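Long-range contact in beta-galactosidase (Streptococcus pneumoniae, PDB 4CU9), which probably hydrolyses terminal beta-galactosides, the crystallised fragment being one of its carbohydrate-binding modules, which carries a bound calcium ion: residues E133-R138 and V151-V156. Numbering follows the deposited sequence.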
loop_
_atom_site.group_PDB
_atom_site.type_symbol
_atom_site.label_atom_id
_atom_site.label_comp_id
_atom_site.label_asym_id
_atom_site.label_seq_id
_atom_site.Cartn_x
_atom_site.Cartn_y
_atom_site.Cartn_z
ATOM N N GLU A 133 6.816 -5.300 10.983
ATOM C CA GLU A 133 7.250 -4.497 12.145
ATOM C C GLU A 133 6.939 -3.015 11.911
ATOM O O GLU A 133 7.344 -2.434 10.891
ATOM C CB GLU A 133 8.750 -4.730 12.366
ATOM C CG GLU A 133 9.398 -3.894 13.466
ATOM C CD GLU A 133 9.213 -4.437 14.852
ATOM O OE1 GLU A 133 8.329 -5.310 15.064
ATOM O OE2 GLU A 133 9.970 -3.982 15.750
ATOM N N ALA A 134 6.264 -2.405 12.891
ATOM C CA ALA A 134 5.915 -0.994 12.852
ATOM C C ALA A 134 7.140 -0.082 12.825
ATOM O O ALA A 134 8.160 -0.334 13.510
ATOM C CB ALA A 134 5.016 -0.607 14.032
ATOM N N VAL A 135 7.023 0.984 12.050
ATOM C CA VAL A 135 8.103 1.964 11.896
ATOM C C VAL A 135 7.535 3.335 12.301
ATOM O O VAL A 135 6.586 3.815 11.683
ATOM C CB VAL A 135 8.672 1.937 10.460
ATOM C CG1 VAL A 135 9.664 3.065 10.212
ATOM C CG2 VAL A 135 9.323 0.587 10.154
ATOM N N PRO A 136 8.082 3.962 13.377
ATOM C CA PRO A 136 7.558 5.288 13.707
ATOM C C PRO A 136 7.909 6.291 12.612
ATOM O O PRO A 136 8.964 6.196 11.995
ATOM C CB PRO A 136 8.265 5.640 15.052
ATOM C CG PRO A 136 8.861 4.380 15.542
ATOM C CD PRO A 136 9.146 3.547 14.323
ATOM N N TYR A 137 7.032 7.248 12.344
ATOM C CA TYR A 137 7.242 8.152 11.217
ATOM C C TYR A 137 6.713 9.558 11.559
ATOM O O TYR A 137 5.951 9.734 12.543
ATOM C CB TYR A 137 6.561 7.550 9.936
ATOM C CG TYR A 137 5.061 7.547 9.984
ATOM C CD1 TYR A 137 4.340 8.640 9.574
ATOM C CD2 TYR A 137 4.360 6.467 10.498
ATOM C CE1 TYR A 137 2.962 8.661 9.636
ATOM C CE2 TYR A 137 2.985 6.475 10.583
ATOM C CZ TYR A 137 2.292 7.575 10.152
ATOM O OH TYR A 137 0.927 7.582 10.229
ATOM N N ARG A 138 7.128 10.539 10.767
ATOM C CA ARG A 138 6.540 11.875 10.798
ATOM C C ARG A 138 6.000 12.231 9.418
ATOM O O ARG A 138 6.690 12.020 8.440
ATOM C CB ARG A 138 7.598 12.888 11.213
ATOM C CG ARG A 138 8.193 12.642 12.593
ATOM C CD ARG A 138 7.158 12.830 13.711
ATOM N NE ARG A 138 7.781 12.654 15.024
ATOM C CZ ARG A 138 7.132 12.439 16.168
ATOM N NH1 ARG A 138 5.803 12.379 16.204
ATOM N NH2 ARG A 138 7.829 12.300 17.297
ATOM N N VAL A 151 6.597 11.832 4.143
ATOM C CA VAL A 151 6.838 11.139 5.398
ATOM C C VAL A 151 8.316 10.846 5.565
ATOM O O VAL A 151 8.980 10.488 4.611
ATOM C CB VAL A 151 6.065 9.792 5.403
ATOM C CG1 VAL A 151 6.546 8.841 6.498
ATOM C CG2 VAL A 151 4.558 9.977 5.451
ATOM N N THR A 152 8.831 11.014 6.794
ATOM C CA THR A 152 10.177 10.601 7.131
ATOM C C THR A 152 10.169 9.601 8.269
ATOM O O THR A 152 9.263 9.550 9.115
ATOM C CB THR A 152 11.054 11.800 7.565
ATOM O OG1 THR A 152 10.367 12.520 8.590
ATOM C CG2 THR A 152 11.276 12.719 6.448
ATOM N N PHE A 153 11.202 8.787 8.289
ATOM C CA PHE A 153 11.431 7.864 9.356
ATOM C C PHE A 153 12.916 7.551 9.476
ATOM O O PHE A 153 13.690 7.859 8.587
ATOM C CB PHE A 153 10.566 6.600 9.204
ATOM C CG PHE A 153 10.501 6.041 7.788
ATOM C CD1 PHE A 153 9.655 6.595 6.849
ATOM C CD2 PHE A 153 11.318 4.989 7.414
ATOM C CE1 PHE A 153 9.600 6.083 5.558
ATOM C CE2 PHE A 153 11.269 4.454 6.136
ATOM C CZ PHE A 153 10.421 5.016 5.200
ATOM N N LYS A 154 13.312 6.941 10.585
ATOM C CA LYS A 154 14.680 6.463 10.719
ATOM C C LYS A 154 14.915 5.345 9.677
ATOM O O LYS A 154 14.056 4.487 9.446
ATOM C CB LYS A 154 14.950 6.000 12.149
ATOM C CG LYS A 154 16.323 5.385 12.346
ATOM C CD LYS A 154 16.662 5.229 13.824
ATOM C CE LYS A 154 18.049 4.619 13.963
ATOM N NZ LYS A 154 18.675 4.917 15.275
ATOM N N ALA A 155 16.080 5.392 9.034
ATOM C CA ALA A 155 16.398 4.484 7.958
ATOM C C ALA A 155 16.302 3.015 8.380
ATOM O O ALA A 155 16.767 2.634 9.450
ATOM C CB ALA A 155 17.779 4.794 7.406
ATOM N N VAL A 156 15.653 2.214 7.546
ATOM C CA VAL A 156 15.539 0.788 7.746
ATOM C C VAL A 156 15.869 0.090 6.433
ATOM O O VAL A 156 15.748 0.664 5.336
ATOM C CB VAL A 156 14.110 0.361 8.200
ATOM C CG1 VAL A 156 13.753 0.955 9.574
ATOM C CG2 VAL A 156 13.059 0.784 7.199
HETATM O O HOH W 1 11.384 5.742 12.568
#
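R138 and T152 form an antiparallel hydrogen-bonded pair in a beta hairpin of the galactose-binding-like beta-sandwich. R138 N gives its hydrogen to T152 O at 2.9 Å. T152 N returns a bond of 2.9 Å to R138 O, with 159° at the hydrogen. Past Y137 and F153, toward P136 and K154, the strands separate. A water lies between P136 O and K154 N; its oxygen accepts from K154 N at 3.0 Å, and its 2.5 Å approach to P136 O is doubtfully short. V135 instead pairs its backbone with L100 of strand 97-103, and F153 pairs with A80 of strand 73-86.

Side chains pack between the diverging strands. F153 CB lies against P136 O. V135 has CG1 anti to its backbone N (chi1 172°), and this methyl comes obliquely to the F153 ring and also touches F153 CB; V135 CG1 is 3.8 Å from F153 CD2. The F153 side chain also touches L100, V79 and A82. More distantly, V135 CG2 and V156 CG1 face each other. Y137 places its ring edge-to-face with W163, and its OH is hydrogen-bonded to L98 O. V151 CG1 lies obliquely beside the root of the Y137 ring, 3.7 Å from Y137 CB and 3.8 Å from Y137 CD1.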